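Local coordinates for vaginolysin (Gardnerella vaginalis, PDB 5IMY), which is probably a secreted, cholesterol-binding, pore-forming toxin of the cholesterol-dependent cytolysin family that lyses host cells, at residues S151-Q156 and H161-R166. Sequence-based numbering, arbitrary orientation.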
ATOM      1  N   SER A 151      19.895 -39.838  37.815  1.00 46.12           N
ATOM      2  CA  SER A 151      20.716 -39.964  39.013  1.00 42.68           C
ATOM      3  C   SER A 151      21.958 -40.808  38.748  1.00 47.94           C
ATOM      4  O   SER A 151      23.038 -40.519  39.276  1.00 50.18           O
ATOM      5  CB  SER A 151      19.887 -40.566  40.149  1.00 47.67           C
ATOM      6  OG  SER A 151      20.716 -41.161  41.130  1.00 63.31           O
ATOM      7  N   LYS A 152      21.825 -41.855  37.930  1.00 42.67           N
ATOM      8  CA  LYS A 152      22.979 -42.688  37.607  1.00 42.02           C
ATOM      9  C   LYS A 152      23.935 -41.964  36.670  1.00 45.80           C
ATOM     10  O   LYS A 152      25.158 -42.098  36.798  1.00 47.75           O
ATOM     11  CB  LYS A 152      22.519 -44.006  36.985  1.00 45.72           C
ATOM     12  CG  LYS A 152      23.664 -44.917  36.554  1.00 46.74           C
ATOM     13  CD  LYS A 152      23.166 -46.209  35.929  1.00 48.41           C
ATOM     14  CE  LYS A 152      22.368 -45.945  34.663  1.00 51.71           C
ATOM     15  NZ  LYS A 152      22.171 -47.180  33.857  1.00 60.03           N
ATOM     16  N   TRP A 153      23.400 -41.200  35.717  1.00 47.96           N
ATOM     17  CA  TRP A 153      24.257 -40.449  34.805  1.00 45.42           C
ATOM     18  C   TRP A 153      25.011 -39.350  35.541  1.00 47.11           C
ATOM     19  O   TRP A 153      26.216 -39.167  35.328  1.00 48.69           O
ATOM     20  CB  TRP A 153      23.421 -39.858  33.670  1.00 46.75           C
ATOM     21  CG  TRP A 153      24.236 -39.165  32.620  1.00 45.10           C
ATOM     22  CD1 TRP A 153      24.768 -39.725  31.495  1.00 46.84           C
ATOM     23  CD2 TRP A 153      24.613 -37.782  32.596  1.00 43.98           C
ATOM     24  NE1 TRP A 153      25.451 -38.778  30.773  1.00 44.62           N
ATOM     25  CE2 TRP A 153      25.372 -37.577  31.427  1.00 43.70           C
ATOM     26  CE3 TRP A 153      24.382 -36.699  33.448  1.00 47.81           C
ATOM     27  CZ2 TRP A 153      25.901 -36.333  31.088  1.00 52.97           C
ATOM     28  CZ3 TRP A 153      24.908 -35.464  33.110  1.00 47.79           C
ATOM     29  CH2 TRP A 153      25.659 -35.293  31.940  1.00 50.85           C
ATOM     30  N   ASN A 154      24.323 -38.611  36.416  1.00 46.58           N
ATOM     31  CA  ASN A 154      24.975 -37.533  37.152  1.00 50.26           C
ATOM     32  C   ASN A 154      26.115 -38.050  38.019  1.00 53.48           C
ATOM     33  O   ASN A 154      27.098 -37.333  38.243  1.00 59.03           O
ATOM     34  CB  ASN A 154      23.954 -36.794  38.017  1.00 52.43           C
ATOM     35  CG  ASN A 154      22.946 -36.013  37.195  1.00 61.90           C
ATOM     36  OD1 ASN A 154      23.219 -35.629  36.058  1.00 62.62           O
ATOM     37  ND2 ASN A 154      21.775 -35.769  37.772  1.00 59.05           N
ATOM     38  N   ALA A 155      26.008 -39.284  38.516  1.00 50.18           N
ATOM     39  CA  ALA A 155      27.047 -39.827  39.384  1.00 46.99           C
ATOM     40  C   ALA A 155      28.234 -40.348  38.583  1.00 48.72           C
ATOM     41  O   ALA A 155      29.384 -40.203  39.012  1.00 58.91           O
ATOM     42  CB  ALA A 155      26.469 -40.939  40.260  1.00 41.73           C
ATOM     43  N   GLN A 156      27.980 -40.951  37.421  1.00 52.34           N
ATOM     44  CA  GLN A 156      29.048 -41.526  36.613  1.00 55.91           C
ATOM     45  C   GLN A 156      29.665 -40.531  35.641  1.00 60.74           C
ATOM     46  O   GLN A 156      30.861 -40.634  35.343  1.00 68.40           O
ATOM     47  CB  GLN A 156      28.525 -42.727  35.819  1.00 60.31           C
ATOM     48  CG  GLN A 156      28.191 -43.947  36.660  1.00 62.82           C
ATOM     49  CD  GLN A 156      27.894 -45.170  35.810  1.00 72.70           C
ATOM     50  OE1 GLN A 156      28.304 -45.247  34.651  1.00 70.36           O
ATOM     51  NE2 GLN A 156      27.177 -46.130  36.380  1.00 69.40           N
ATOM     52  N   HIS A 161      30.773 -34.907  31.644  1.00 74.31           N
ATOM     53  CA  HIS A 161      30.191 -34.228  30.495  1.00 66.47           C
ATOM     54  C   HIS A 161      29.355 -33.028  30.923  1.00 65.08           C
ATOM     55  O   HIS A 161      28.533 -33.122  31.840  1.00 64.03           O
ATOM     56  CB  HIS A 161      29.332 -35.204  29.692  1.00 65.43           C
ATOM     57  CG  HIS A 161      30.081 -36.408  29.211  1.00 59.68           C
ATOM     58  ND1 HIS A 161      30.517 -37.400  30.062  1.00 63.38           N
ATOM     59  CD2 HIS A 161      30.473 -36.777  27.969  1.00 66.11           C
ATOM     60  CE1 HIS A 161      31.145 -38.330  29.364  1.00 66.62           C
ATOM     61  NE2 HIS A 161      31.131 -37.976  28.091  1.00 61.78           N
ATOM     62  N   HIS A 162      29.574 -31.900  30.254  1.00 76.00           N
ATOM     63  CA  HIS A 162      28.740 -30.714  30.401  1.00 76.51           C
ATOM     64  C   HIS A 162      27.837 -30.622  29.178  1.00 68.21           C
ATOM     65  O   HIS A 162      28.326 -30.567  28.045  1.00 71.55           O
ATOM     66  CB  HIS A 162      29.595 -29.454  30.544  1.00 77.85           C
ATOM     67  CG  HIS A 162      30.407 -29.415  31.800  1.00 83.25           C
ATOM     68  ND1 HIS A 162      31.205 -28.343  32.138  1.00 87.18           N
ATOM     69  CD2 HIS A 162      30.545 -30.315  32.802  1.00 83.65           C
ATOM     70  CE1 HIS A 162      31.799 -28.584  33.293  1.00 91.10           C
ATOM     71  NE2 HIS A 162      31.416 -29.775  33.717  1.00 85.28           N
ATOM     72  N   VAL A 163      26.527 -30.610  29.408  1.00 62.42           N
ATOM     73  CA  VAL A 163      25.531 -30.711  28.347  1.00 58.66           C
ATOM     74  C   VAL A 163      24.868 -29.354  28.172  1.00 58.80           C
ATOM     75  O   VAL A 163      24.377 -28.763  29.141  1.00 55.99           O
ATOM     76  CB  VAL A 163      24.489 -31.798  28.667  1.00 61.75           C
ATOM     77  CG1 VAL A 163      23.337 -31.771  27.659  1.00 53.36           C
ATOM     78  CG2 VAL A 163      25.146 -33.160  28.691  1.00 64.30           C
ATOM     79  N   ALA A 164      24.850 -28.867  26.936  1.00 57.72           N
ATOM     80  CA  ALA A 164      24.160 -27.634  26.588  1.00 61.44           C
ATOM     81  C   ALA A 164      22.804 -27.969  25.987  1.00 61.53           C
ATOM     82  O   ALA A 164      22.664 -28.946  25.244  1.00 56.86           O
ATOM     83  CB  ALA A 164      24.980 -26.801  25.602  1.00 57.62           C
ATOM     84  N   ALA A 165      21.806 -27.154  26.312  1.00 59.63           N
ATOM     85  CA  ALA A 165      20.447 -27.409  25.861  1.00 47.02           C
ATOM     86  C   ALA A 165      20.283 -27.042  24.394  1.00 47.26           C
ATOM     87  O   ALA A 165      20.747 -25.990  23.947  1.00 50.54           O
ATOM     88  CB  ALA A 165      19.449 -26.610  26.699  1.00 45.20           C
ATOM     89  N   ARG A 166      19.623 -27.920  23.644  1.00 55.05           N
ATOM     90  CA  ARG A 166      19.096 -27.528  22.345  1.00 54.14           C
ATOM     91  C   ARG A 166      17.931 -26.580  22.571  1.00 53.80           C
ATOM     92  O   ARG A 166      16.961 -26.930  23.254  1.00 49.46           O
ATOM     93  CB  ARG A 166      18.639 -28.741  21.543  1.00 59.13           C
ATOM     94  CG  ARG A 166      18.057 -28.373  20.179  1.00 81.02           C
ATOM     95  CD  ARG A 166      17.027 -29.385  19.724  1.00 90.82           C
ATOM     96  NE  ARG A 166      17.596 -30.723  19.670  1.00116.80           N
ATOM     97  CZ  ARG A 166      18.410 -31.139  18.710  1.00100.86           C
ATOM     98  NH1 ARG A 166      18.747 -30.311  17.726  1.00101.17           N
ATOM     99  NH2 ARG A 166      18.885 -32.378  18.742  1.00 80.47           N
TER
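The benzo end of Trp153's indole reaches from helix 139-158 to His161 and Val163, in the loop that leads from that helix into strand 166-173, which pairs antiparallel with strand 208-223. CB leaves the helix across the line to the loop rather than along it, and with CG anti to the backbone N (chi1 -175°) the ring is carried outward until its far end touches. On the pyrrole side, NE1 donates a hydrogen bond to the carbonyl of Pro123, so the one polar atom of the side chain is satisfied although the residue is buried. OD1 of Asn154 lies in the ring plane, at the edge near CE3. Further out, CZ2 lies 3.9 Å from CB of His161. At the tip, CH2 comes 3.6 Å from the carbonyl O of His161 and 3.9 Å from CG2 of Val163, both approaching the ring obliquely. Tryptophan suits the place because it combines this long reach with an N-H for Pro123, and Leu122 and Phe125 also meet the ring. Valine offers a compact branch: CG2, beside its own backbone N, meets the indole. His161 contributes CB and its carbonyl O, atoms almost any residue has, rather than its imidazole. No hydrogen bond joins the two segments, so the end of the helix packs against the connection entering the sheet by van der Waals contact, apolar toward Val163 and with an aromatic carbon near a backbone carbonyl O.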